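Local coordinates for protein ribosome biogenesis GTPase A (PDB 3CNL) that binds GTP and probably hydrolyses it during a late step in assembly of the 50S ribosomal subunit, at residues Leu99-Ile104 against Ile137-Leu142; Arg213-Lys218 against Ile224-Met229; Leu168-Ser173 against Glu186-Ile191; Glu69-Lys72 against Arg77-Thr80. All coordinates share one frame; numbering follows the deposited sequence.

Along the chain the order is contact 4, contact 1, contact 3, contact 2, each closing before the next opens. Contacts 4 and 1 both reach the mixed nucleotide-binding sheet, at its edge strands 78-80 and 139-141; their centres lie about 23 Å apart. Contacts 3 and 2 belong to the helices that follow, with centres about 18 Å apart, and share helix 224-236: it supplies one side of contact 2, while F232 farther along it packs on contact 3. The centres of contacts 1 and 2, on opposite sides of the chain's centre, are about 44 Å apart. The set thus illustrates how a circularly permuted GTPase packs its sheet edges and its helical part by separate local contacts.

Contact 1: residues Leu99-Ile104 against Ile137-Leu142; sequences LARVLI and IQWFSL
R101 and W139 are the closest backbone pair of this contact, yet their CA atoms stand 8.8 Å apart, too far for neighbouring strands. Strand 147-154 runs between strands 101-106 and 139-141, and V102 pairs by backbone hydrogen bonds with K147 and L149 of that middle strand. The indole of W139 spans most of the gap. Its six-membered ring reaches R101 obliquely, with CH2 of W139 at 3.8 Å from CB of R101. The same end of the ring meets the backbone edge-on: N of V102 lies in the ring plane, 4.0 Å from CZ3 of W139. R101 then bends at chi3 (94°), which brings NH2 of R101 4.2 Å above one face of the W139 indole, offset toward the rim. From CZ of R101 to the centroid of the six-membered ring of W139 is 5.2 Å, a long cation-pi geometry worth at most a weak attraction. K147 and V22 also touch W139. This is packing across an intervening strand at the edge of a P-loop GTPase sheet, where strand 101-106 leads into the loop whose residues N109 to T114 bind GTP.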
loop_
_atom_site.group_PDB
_atom_site.type_symbol
_atom_site.label_atom_id
_atom_site.label_comp_id
_atom_site.label_asym_id
_atom_site.label_seq_id
_atom_site.Cartn_x
_atom_site.Cartn_y
_atom_site.Cartn_z
ATOM N N LEU A 99 -4.229 -0.963 27.359
ATOM C CA LEU A 99 -3.214 0.077 27.497
ATOM C C LEU A 99 -2.685 0.615 26.167
ATOM O O LEU A 99 -1.749 1.410 26.170
ATOM C CB LEU A 99 -2.024 -0.454 28.321
ATOM C CG LEU A 99 -2.321 -0.880 29.744
ATOM C CD1 LEU A 99 -0.983 -1.017 30.442
ATOM C CD2 LEU A 99 -3.243 0.168 30.442
ATOM N N ALA A 100 -3.278 0.192 25.039
ATOM C CA ALA A 100 -2.715 0.504 23.716
ATOM C C ALA A 100 -2.719 1.999 23.435
ATOM O O ALA A 100 -3.687 2.710 23.730
ATOM C CB ALA A 100 -3.457 -0.253 22.590
ATOM N N ARG A 101 -1.601 2.460 22.893
ATOM C CA ARG A 101 -1.484 3.788 22.313
ATOM C C ARG A 101 -0.886 3.531 20.942
ATOM O O ARG A 101 0.211 3.020 20.832
ATOM C CB ARG A 101 -0.567 4.663 23.148
ATOM C CG ARG A 101 -1.007 4.773 24.583
ATOM C CD ARG A 101 0.163 5.186 25.462
ATOM N NE ARG A 101 0.175 6.631 25.632
ATOM C CZ ARG A 101 -0.690 7.295 26.400
ATOM N NH1 ARG A 101 -1.657 6.648 27.086
ATOM N NH2 ARG A 101 -0.593 8.610 26.480
ATOM N N VAL A 102 -1.639 3.860 19.902
ATOM C CA VAL A 102 -1.374 3.305 18.585
ATOM C C VAL A 102 -0.887 4.362 17.584
ATOM O O VAL A 102 -1.438 5.458 17.511
ATOM C CB VAL A 102 -2.648 2.566 18.052
ATOM C CG1 VAL A 102 -2.409 1.934 16.687
ATOM C CG2 VAL A 102 -3.136 1.502 19.066
ATOM N N LEU A 103 0.154 4.014 16.832
ATOM C CA LEU A 103 0.535 4.759 15.628
ATOM C C LEU A 103 0.170 3.931 14.400
ATOM O O LEU A 103 0.520 2.751 14.283
ATOM C CB LEU A 103 2.037 5.088 15.607
ATOM C CG LEU A 103 2.626 5.703 14.317
ATOM C CD1 LEU A 103 2.195 7.153 14.085
ATOM C CD2 LEU A 103 4.159 5.617 14.264
ATOM N N ILE A 104 -0.556 4.562 13.490
ATOM C CA ILE A 104 -0.786 4.006 12.162
ATOM C C ILE A 104 0.388 4.435 11.268
ATOM O O ILE A 104 0.660 5.631 11.149
ATOM C CB ILE A 104 -2.113 4.566 11.567
ATOM C CG1 ILE A 104 -3.308 4.270 12.478
ATOM C CG2 ILE A 104 -2.374 4.033 10.127
ATOM C CD1 ILE A 104 -3.465 2.803 12.885
ATOM N N ILE A 137 0.530 16.420 17.014
ATOM C CA ILE A 137 -0.350 15.287 16.764
ATOM C C ILE A 137 -1.335 15.108 17.935
ATOM O O ILE A 137 -0.952 15.213 19.095
ATOM C CB ILE A 137 0.458 13.981 16.533
ATOM C CG1 ILE A 137 1.831 14.260 15.900
ATOM C CG2 ILE A 137 -0.349 12.994 15.675
ATOM C CD1 ILE A 137 2.939 14.722 16.900
ATOM N N GLN A 138 -2.604 14.859 17.619
ATOM C CA GLN A 138 -3.637 14.666 18.632
ATOM C C GLN A 138 -4.063 13.202 18.702
ATOM O O GLN A 138 -3.997 12.469 17.712
ATOM C CB GLN A 138 -4.856 15.559 18.351
ATOM C CG GLN A 138 -4.592 17.067 18.511
ATOM C CD GLN A 138 -4.406 17.486 19.961
ATOM O OE1 GLN A 138 -3.276 17.664 20.439
ATOM N NE2 GLN A 138 -5.517 17.636 20.676
ATOM N N TRP A 139 -4.494 12.777 19.879
ATOM C CA TRP A 139 -5.099 11.467 20.017
ATOM C C TRP A 139 -6.602 11.558 19.810
ATOM O O TRP A 139 -7.217 12.620 20.032
ATOM C CB TRP A 139 -4.849 10.892 21.405
ATOM C CG TRP A 139 -3.430 10.855 21.804
ATOM C CD1 TRP A 139 -2.742 11.832 22.460
ATOM C CD2 TRP A 139 -2.507 9.783 21.593
ATOM N NE1 TRP A 139 -1.444 11.435 22.670
ATOM C CE2 TRP A 139 -1.274 10.179 22.147
ATOM C CE3 TRP A 139 -2.605 8.522 20.990
ATOM C CZ2 TRP A 139 -0.143 9.358 22.120
ATOM C CZ3 TRP A 139 -1.491 7.709 20.963
ATOM C CH2 TRP A 139 -0.269 8.130 21.519
ATOM N N PHE A 140 -7.180 10.449 19.367
ATOM C CA PHE A 140 -8.587 10.179 19.595
ATOM C C PHE A 140 -8.655 8.869 20.365
ATOM O O PHE A 140 -7.718 8.067 20.318
ATOM C CB PHE A 140 -9.425 10.167 18.307
ATOM C CG PHE A 140 -9.092 9.048 17.341
ATOM C CD1 PHE A 140 -8.059 9.192 16.424
ATOM C CD2 PHE A 140 -9.864 7.879 17.310
ATOM C CE1 PHE A 140 -7.755 8.167 15.519
ATOM C CE2 PHE A 140 -9.581 6.848 16.414
ATOM C CZ PHE A 140 -8.521 6.995 15.516
ATOM N N SER A 141 -9.732 8.676 21.111
ATOM C CA SER A 141 -9.837 7.505 21.966
ATOM C C SER A 141 -10.967 6.646 21.458
ATOM O O SER A 141 -11.982 7.172 20.992
ATOM C CB SER A 141 -10.111 7.927 23.408
ATOM O OG SER A 141 -9.115 8.828 23.867
ATOM N N LEU A 142 -10.804 5.328 21.525
ATOM C CA LEU A 142 -11.931 4.437 21.274
ATOM C C LEU A 142 -12.859 4.485 22.495
ATOM O O LEU A 142 -12.553 5.178 23.466
ATOM C CB LEU A 142 -11.460 3.008 20.967
ATOM C CG LEU A 142 -10.515 2.820 19.764
ATOM C CD1 LEU A 142 -10.107 1.351 19.598
ATOM C CD2 LEU A 142 -11.100 3.360 18.452
#

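Contact 2: residues Arg213-Lys218 against Ile224-Met229; sequences RGLLKK and IERALM
The guanidinium of R226 has L215 over one face, where CD2 of L215 sits 3.5 Å above the plane and toward the rim. CD2 of L215 comes nearest to NH2 of R226, at 3.5 Å, with CZ hardly farther. A bend at chi3 (74°) folds the arginine across this methyl group, which meets the flat cation through its CH bonds. The other branch of L215 drives into the helix: CD1 of L215 lies 3.5 Å from CA of A227, tighter than usual carbon contact, and 4.0 Å from CB of A227. L215 belongs to the loop between helices 202-212 and 224-236, which leaves the first by a Schellman motif at G214, whose positive phi suits glycine. F209 and A210 of the earlier helix touch A227 as well. Replacing L215 with a serine would probably open a gap beside A227 and let the guanidinium of R226 swing away from the loop. Farther along, one water accepts hydrogen bonds from both sides, from NZ of K217 at 2.9 Å and from N of I224 at 3.1 Å. L215 also pairs through its backbone with D223, whose OD1 takes a weak hydrogen bond from R226 N.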
loop_
_atom_site.group_PDB
_atom_site.type_symbol
_atom_site.label_atom_id
_atom_site.label_comp_id
_atom_site.label_asym_id
_atom_site.label_seq_id
_atom_site.Cartn_x
_atom_site.Cartn_y
_atom_site.Cartn_z
ATOM N N ARG A 213 -7.926 5.735 -25.179
ATOM C CA ARG A 213 -8.196 6.746 -24.140
ATOM C C ARG A 213 -8.051 8.185 -24.609
ATOM O O ARG A 213 -8.163 9.108 -23.798
ATOM C CB ARG A 213 -7.284 6.555 -22.914
ATOM C CG ARG A 213 -7.451 5.238 -22.203
ATOM C CD ARG A 213 -8.904 4.943 -21.883
ATOM N NE ARG A 213 -9.024 3.695 -21.138
ATOM C CZ ARG A 213 -8.916 3.603 -19.815
ATOM N NH1 ARG A 213 -8.704 4.686 -19.082
ATOM N NH2 ARG A 213 -9.023 2.421 -19.228
ATOM N N GLY A 214 -7.792 8.373 -25.902
ATOM C CA GLY A 214 -7.688 9.699 -26.513
ATOM C C GLY A 214 -6.500 10.537 -26.095
ATOM O O GLY A 214 -6.570 11.774 -26.052
ATOM N N LEU A 215 -5.393 9.871 -25.799
ATOM C CA LEU A 215 -4.199 10.559 -25.327
ATOM C C LEU A 215 -3.271 10.727 -26.515
ATOM O O LEU A 215 -2.598 9.781 -26.944
ATOM C CB LEU A 215 -3.524 9.792 -24.167
ATOM C CG LEU A 215 -4.396 9.321 -22.985
ATOM C CD1 LEU A 215 -3.632 8.393 -22.034
ATOM C CD2 LEU A 215 -5.008 10.489 -22.198
ATOM N N LEU A 216 -3.286 11.939 -27.066
ATOM C CA LEU A 216 -2.532 12.268 -28.273
ATOM C C LEU A 216 -1.767 13.528 -28.013
ATOM O O LEU A 216 -2.288 14.429 -27.364
ATOM C CB LEU A 216 -3.474 12.501 -29.458
ATOM C CG LEU A 216 -4.134 11.334 -30.194
ATOM C CD1 LEU A 216 -4.843 11.883 -31.422
ATOM C CD2 LEU A 216 -3.174 10.231 -30.605
ATOM N N LYS A 217 -0.523 13.564 -28.491
ATOM C CA LYS A 217 0.321 14.742 -28.419
ATOM C C LYS A 217 0.151 15.529 -29.702
ATOM O O LYS A 217 -0.730 15.235 -30.524
ATOM C CB LYS A 217 1.816 14.379 -28.298
ATOM C CG LYS A 217 2.225 13.521 -27.129
ATOM C CD LYS A 217 3.404 14.137 -26.363
ATOM C CE LYS A 217 4.735 14.019 -27.080
ATOM N NZ LYS A 217 5.291 12.628 -27.081
ATOM N N LYS A 218 1.015 16.524 -29.869
ATOM C CA LYS A 218 1.131 17.284 -31.110
ATOM C C LYS A 218 1.493 16.326 -32.225
ATOM O O LYS A 218 2.254 15.369 -32.024
ATOM C CB LYS A 218 2.237 18.338 -30.994
ATOM C CG LYS A 218 2.166 19.220 -29.756
ATOM C CD LYS A 218 1.137 20.329 -29.911
ATOM C CE LYS A 218 1.756 21.635 -30.362
ATOM N NZ LYS A 218 2.463 22.297 -29.238
ATOM N N ILE A 224 2.553 8.328 -24.841
ATOM C CA ILE A 224 2.898 7.175 -23.991
ATOM C C ILE A 224 3.147 7.586 -22.543
ATOM O O ILE A 224 2.746 6.886 -21.628
ATOM C CB ILE A 224 4.116 6.369 -24.529
ATOM C CG1 ILE A 224 3.970 6.073 -26.030
ATOM C CG2 ILE A 224 4.336 5.081 -23.707
ATOM C CD1 ILE A 224 2.726 5.314 -26.443
ATOM N N GLU A 225 3.795 8.721 -22.325
ATOM C CA GLU A 225 3.984 9.217 -20.960
ATOM C C GLU A 225 2.669 9.331 -20.162
ATOM O O GLU A 225 2.599 8.929 -18.998
ATOM C CB GLU A 225 4.687 10.564 -20.987
ATOM C CG GLU A 225 5.156 11.006 -19.621
ATOM C CD GLU A 225 5.921 12.295 -19.673
ATOM O OE1 GLU A 225 7.157 12.254 -19.475
ATOM O OE2 GLU A 225 5.290 13.346 -19.928
ATOM N N ARG A 226 1.638 9.873 -20.805
ATOM C CA ARG A 226 0.325 10.051 -20.201
ATOM C C ARG A 226 -0.460 8.745 -20.093
ATOM O O ARG A 226 -1.229 8.560 -19.153
ATOM C CB ARG A 226 -0.495 11.062 -21.012
ATOM C CG ARG A 226 -0.218 12.532 -20.689
ATOM C CD ARG A 226 -1.199 13.434 -21.455
ATOM N NE ARG A 226 -2.540 13.378 -20.871
ATOM C CZ ARG A 226 -3.650 13.779 -21.483
ATOM N NH1 ARG A 226 -3.608 14.259 -22.725
ATOM N NH2 ARG A 226 -4.814 13.677 -20.853
ATOM N N ALA A 227 -0.285 7.853 -21.072
ATOM C CA ALA A 227 -0.869 6.519 -20.992
ATOM C C ALA A 227 -0.319 5.765 -19.780
ATOM O O ALA A 227 -1.073 5.130 -19.048
ATOM C CB ALA A 227 -0.610 5.723 -22.280
ATOM N N LEU A 228 0.995 5.842 -19.589
ATOM C CA LEU A 228 1.643 5.210 -18.435
ATOM C C LEU A 228 1.113 5.751 -17.115
ATOM O O LEU A 228 0.740 4.984 -16.239
ATOM C CB LEU A 228 3.166 5.365 -18.488
ATOM C CG LEU A 228 3.938 4.643 -19.595
ATOM C CD1 LEU A 228 5.284 5.317 -19.840
ATOM C CD2 LEU A 228 4.120 3.161 -19.281
ATOM N N MET A 229 1.109 7.069 -16.958
ATOM C CA MET A 229 0.558 7.700 -15.753
ATOM C C MET A 229 -0.861 7.226 -15.457
ATOM O O MET A 229 -1.161 6.792 -14.348
ATOM C CB MET A 229 0.576 9.229 -15.914
ATOM C CG MET A 229 -0.302 9.998 -14.927
ATOM S SD MET A 229 0.449 10.063 -13.286
ATOM C CE MET A 229 -0.389 11.472 -12.538
HETATM O O HOH W 1 4.561 9.821 -26.725
#

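Contact 3: residues Leu168-Ser173 against Glu186-Ile191; sequences LLLVGS and ERAFEI
L170 fills the tight part of this contact, lying over the A188 to I191 turn of helix 182-196. Its CD1 reaches two partners equally, at 3.7 Å from CG2 of I191 and 3.7 Å from the carbonyl O of A188, and the L170 and I191 side chains are set obliquely to one another. With CG1 of I191 beside the backbone N (chi1 -63°), CG2 is left anti to that N and faces L170. The methyl CB of A188 touches both leucines, 3.9 Å from CD2 of L169 and 4.1 Å from CG of L170; F232 of helix 224-236 touches all three residues. The looser, polar flank runs along the side of the contact, where CG1 of I191 lies over one face of the R187 guanidinium. There NH1 of R187 makes a nearly straight hydrogen bond (169°), part of a salt bridge, to OE2 of E190 at 2.7 Å, and NE adds a weak one. That oxygen lies in the guanidinium plane but is approached from above its carboxylate plane. Beyond L170 the helix ends in a Schellman motif at G172, and V171 O accepts from ND2 of GTP-binding N109. Among the L169, L170, A188 and I191 side chains, then, the join is apolar, held by dispersion and exclusion of water, while R187, whose NH2 also bridges to D163, ties helices 182-196 and 162-170 by charge alongside.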
loop_
_atom_site.group_PDB
_atom_site.type_symbol
_atom_site.label_atom_id
_atom_site.label_comp_id
_atom_site.label_asym_id
_atom_site.label_seq_id
_atom_site.Cartn_x
_atom_site.Cartn_y
_atom_site.Cartn_z
ATOM N N LEU A 168 5.980 -0.772 -6.146
ATOM C CA LEU A 168 5.492 0.477 -5.552
ATOM C C LEU A 168 4.756 1.367 -6.552
ATOM O O LEU A 168 3.820 2.077 -6.177
ATOM C CB LEU A 168 6.617 1.252 -4.873
ATOM C CG LEU A 168 7.277 0.620 -3.644
ATOM C CD1 LEU A 168 8.484 1.444 -3.232
ATOM C CD2 LEU A 168 6.247 0.556 -2.492
ATOM N N LEU A 169 5.183 1.364 -7.809
ATOM C CA LEU A 169 4.405 2.027 -8.857
ATOM C C LEU A 169 3.012 1.425 -9.025
ATOM O O LEU A 169 2.006 2.141 -9.165
ATOM C CB LEU A 169 5.165 1.962 -10.203
ATOM C CG LEU A 169 4.484 2.513 -11.452
ATOM C CD1 LEU A 169 4.283 4.002 -11.301
ATOM C CD2 LEU A 169 5.374 2.224 -12.678
ATOM N N LEU A 170 2.959 0.101 -9.058
ATOM C CA LEU A 170 1.696 -0.623 -9.286
ATOM C C LEU A 170 0.652 -0.396 -8.164
ATOM O O LEU A 170 -0.545 -0.446 -8.408
ATOM C CB LEU A 170 1.995 -2.137 -9.448
ATOM C CG LEU A 170 2.599 -2.614 -10.770
ATOM C CD1 LEU A 170 3.219 -4.018 -10.705
ATOM C CD2 LEU A 170 1.583 -2.567 -11.887
ATOM N N VAL A 171 1.107 -0.179 -6.930
ATOM C CA VAL A 171 0.181 0.121 -5.824
ATOM C C VAL A 171 -0.025 1.647 -5.609
ATOM O O VAL A 171 -0.700 2.065 -4.675
ATOM C CB VAL A 171 0.600 -0.595 -4.503
ATOM C CG1 VAL A 171 0.527 -2.117 -4.677
ATOM C CG2 VAL A 171 1.992 -0.167 -4.067
ATOM N N GLY A 172 0.526 2.463 -6.503
ATOM C CA GLY A 172 0.367 3.938 -6.443
ATOM C C GLY A 172 1.148 4.641 -5.353
ATOM O O GLY A 172 0.906 5.816 -5.047
ATOM N N SER A 173 2.087 3.921 -4.757
ATOM C CA SER A 173 2.924 4.462 -3.705
ATOM C C SER A 173 4.060 5.337 -4.266
ATOM O O SER A 173 4.490 6.326 -3.641
ATOM C CB SER A 173 3.474 3.308 -2.878
ATOM O OG SER A 173 4.298 3.789 -1.846
ATOM N N GLU A 186 8.640 -0.979 -17.793
ATOM C CA GLU A 186 8.587 -2.303 -18.407
ATOM C C GLU A 186 8.416 -3.439 -17.382
ATOM O O GLU A 186 7.579 -4.338 -17.587
ATOM C CB GLU A 186 9.804 -2.516 -19.298
ATOM C CG GLU A 186 9.807 -1.551 -20.479
ATOM C CD GLU A 186 11.072 -1.587 -21.308
ATOM O OE1 GLU A 186 10.995 -1.173 -22.479
ATOM O OE2 GLU A 186 12.148 -1.980 -20.807
ATOM N N ARG A 187 9.185 -3.393 -16.289
ATOM C CA ARG A 187 9.077 -4.358 -15.179
ATOM C C ARG A 187 7.661 -4.379 -14.602
ATOM O O ARG A 187 7.073 -5.432 -14.389
ATOM C CB ARG A 187 10.017 -3.936 -14.043
ATOM C CG ARG A 187 10.779 -5.033 -13.305
ATOM C CD ARG A 187 10.021 -5.995 -12.432
ATOM N NE ARG A 187 9.835 -7.266 -13.123
ATOM C CZ ARG A 187 9.470 -8.427 -12.581
ATOM N NH1 ARG A 187 9.298 -9.471 -13.377
ATOM N NH2 ARG A 187 9.266 -8.570 -11.277
ATOM N N ALA A 188 7.149 -3.203 -14.290
ATOM C CA ALA A 188 5.784 -3.067 -13.761
ATOM C C ALA A 188 4.760 -3.652 -14.721
ATOM O O ALA A 188 3.844 -4.349 -14.295
ATOM C CB ALA A 188 5.463 -1.599 -13.496
ATOM N N PHE A 189 4.889 -3.347 -16.008
ATOM C CA PHE A 189 3.973 -3.930 -17.001
ATOM C C PHE A 189 4.118 -5.465 -17.039
ATOM O O PHE A 189 3.125 -6.178 -17.044
ATOM C CB PHE A 189 4.169 -3.313 -18.409
ATOM C CG PHE A 189 3.237 -3.880 -19.437
ATOM C CD1 PHE A 189 1.870 -3.618 -19.369
ATOM C CD2 PHE A 189 3.709 -4.712 -20.443
ATOM C CE1 PHE A 189 0.986 -4.175 -20.311
ATOM C CE2 PHE A 189 2.838 -5.266 -21.384
ATOM C CZ PHE A 189 1.484 -4.992 -21.319
ATOM N N GLU A 190 5.353 -5.961 -17.021
ATOM C CA GLU A 190 5.608 -7.411 -16.986
ATOM C C GLU A 190 4.890 -8.088 -15.801
ATOM O O GLU A 190 4.224 -9.117 -15.957
ATOM C CB GLU A 190 7.120 -7.669 -16.925
ATOM C CG GLU A 190 7.528 -9.130 -16.908
ATOM C CD GLU A 190 9.038 -9.288 -16.977
ATOM O OE1 GLU A 190 9.532 -9.769 -18.018
ATOM O OE2 GLU A 190 9.740 -8.898 -16.019
ATOM N N ILE A 191 5.017 -7.493 -14.625
ATOM C CA ILE A 191 4.357 -8.003 -13.419
ATOM C C ILE A 191 2.853 -7.986 -13.596
ATOM O O ILE A 191 2.181 -8.993 -13.328
ATOM C CB ILE A 191 4.762 -7.207 -12.147
ATOM C CG1 ILE A 191 6.252 -7.362 -11.866
ATOM C CG2 ILE A 191 3.930 -7.665 -10.907
ATOM C CD1 ILE A 191 6.785 -6.286 -10.929
#

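Contact 4: residues Glu69-Lys72 against Arg77-Thr80; sequences EFFK and RVIT
V78 packs on F71 and K72 of helix 61-73. CG1 of V78 meets both residues at the same range, 3.8 Å from CB of F71 and 3.8 Å from CG of K72. The second methyl group, CG2 of V78, reaches the phenylalanine ring obliquely, at 4.1 Å from CD2 of F71. Chi1 of V78 is 59°, a less common valine torsion, which puts CG1 in the crowded position between its backbone N and carbonyl carbon and turns it to the helix. Both helix residues cross V78 at about a right angle. F71 touches mainly through CB and K72 through CG; the far end of the F71 ring and the bent tail of K72 lead away. Cutting V78 back to an alanine would probably leave CB of F71 and CG of K72 facing a gap and weaken the hold of the helix on the strand. The contact closes the second half of a beta-alpha-beta unit, strand 48-54, helix 61-73, strand 78-80, which covers this edge of the sheet with its helix. Strand 48-54 runs into the NKxD motif, whose N54, K55, V56 and D57 bind GTP. Next outward, F70 lays CD2 over one face of the F71 ring, 3.8 Å above its plane, and P34 touches F71 too. On the strand's side, L53 packs against V78, I79 pairs by backbone bonds with I51 and L53, and R77 forms a salt bridge with E48.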
loop_
_atom_site.group_PDB
_atom_site.type_symbol
_atom_site.label_atom_id
_atom_site.label_comp_id
_atom_site.label_asym_id
_atom_site.label_seq_id
_atom_site.Cartn_x
_atom_site.Cartn_y
_atom_site.Cartn_z
ATOM N N GLU A 69 -1.068 -16.746 5.633
ATOM C CA GLU A 69 -0.424 -17.982 6.109
ATOM C C GLU A 69 1.054 -17.815 6.297
ATOM O O GLU A 69 1.614 -18.263 7.300
ATOM C CB GLU A 69 -0.647 -19.101 5.108
ATOM C CG GLU A 69 -2.095 -19.330 4.861
ATOM C CD GLU A 69 -2.396 -20.716 4.412
ATOM O OE1 GLU A 69 -1.480 -21.570 4.442
ATOM O OE2 GLU A 69 -3.563 -20.935 4.030
ATOM N N PHE A 70 1.680 -17.168 5.313
ATOM C CA PHE A 70 3.081 -16.813 5.378
ATOM C C PHE A 70 3.416 -16.016 6.644
ATOM O O PHE A 70 4.398 -16.326 7.315
ATOM C CB PHE A 70 3.491 -16.028 4.117
ATOM C CG PHE A 70 4.936 -15.594 4.118
ATOM C CD1 PHE A 70 5.930 -16.476 3.720
ATOM C CD2 PHE A 70 5.295 -14.310 4.516
ATOM C CE1 PHE A 70 7.268 -16.092 3.717
ATOM C CE2 PHE A 70 6.626 -13.911 4.512
ATOM C CZ PHE A 70 7.616 -14.814 4.117
ATOM N N PHE A 71 2.636 -14.971 6.948
ATOM C CA PHE A 71 2.940 -14.141 8.119
ATOM C C PHE A 71 2.631 -14.868 9.426
ATOM O O PHE A 71 3.416 -14.785 10.377
ATOM C CB PHE A 71 2.260 -12.765 8.041
ATOM C CG PHE A 71 2.823 -11.885 6.954
ATOM C CD1 PHE A 71 4.163 -11.541 6.951
ATOM C CD2 PHE A 71 2.021 -11.436 5.919
ATOM C CE1 PHE A 71 4.688 -10.743 5.940
ATOM C CE2 PHE A 71 2.542 -10.633 4.908
ATOM C CZ PHE A 71 3.871 -10.296 4.918
ATOM N N LYS A 72 1.512 -15.594 9.464
ATOM C CA LYS A 72 1.186 -16.449 10.629
ATOM C C LYS A 72 2.323 -17.446 10.919
ATOM O O LYS A 72 2.725 -17.630 12.063
ATOM C CB LYS A 72 -0.165 -17.166 10.453
ATOM C CG LYS A 72 -1.344 -16.229 10.184
ATOM C CD LYS A 72 -2.686 -16.690 10.746
ATOM C CE LYS A 72 -2.958 -18.174 10.521
ATOM N NZ LYS A 72 -3.993 -18.703 11.477
ATOM N N ARG A 77 1.669 -11.027 13.899
ATOM C CA ARG A 77 0.291 -10.594 14.082
ATOM C C ARG A 77 -0.160 -9.924 12.772
ATOM O O ARG A 77 0.381 -8.897 12.369
ATOM C CB ARG A 77 0.193 -9.654 15.284
ATOM C CG ARG A 77 -1.208 -9.172 15.631
ATOM C CD ARG A 77 -1.276 -8.669 17.078
ATOM N NE ARG A 77 -2.543 -7.983 17.384
ATOM C CZ ARG A 77 -2.754 -7.280 18.496
ATOM N NH1 ARG A 77 -1.788 -7.163 19.398
ATOM N NH2 ARG A 77 -3.923 -6.677 18.704
ATOM N N VAL A 78 -1.130 -10.539 12.102
ATOM C CA VAL A 78 -1.547 -10.111 10.776
ATOM C C VAL A 78 -3.053 -10.173 10.648
ATOM O O VAL A 78 -3.677 -11.160 11.058
ATOM C CB VAL A 78 -0.862 -10.952 9.645
ATOM C CG1 VAL A 78 -1.177 -12.463 9.747
ATOM C CG2 VAL A 78 -1.210 -10.421 8.247
ATOM N N ILE A 79 -3.624 -9.106 10.092
ATOM C CA ILE A 79 -5.038 -9.051 9.761
ATOM C C ILE A 79 -5.192 -8.593 8.320
ATOM O O ILE A 79 -4.241 -8.093 7.731
ATOM C CB ILE A 79 -5.819 -8.094 10.688
ATOM C CG1 ILE A 79 -5.399 -6.637 10.458
ATOM C CG2 ILE A 79 -5.667 -8.541 12.168
ATOM C CD1 ILE A 79 -6.333 -5.615 11.061
ATOM N N THR A 80 -6.382 -8.760 7.753
ATOM C CA THR A 80 -6.650 -8.252 6.411
ATOM C C THR A 80 -7.910 -7.422 6.516
ATOM O O THR A 80 -8.755 -7.707 7.356
ATOM C CB THR A 80 -6.918 -9.393 5.422
ATOM O OG1 THR A 80 -8.021 -10.156 5.909
ATOM C CG2 THR A 80 -5.682 -10.313 5.282
#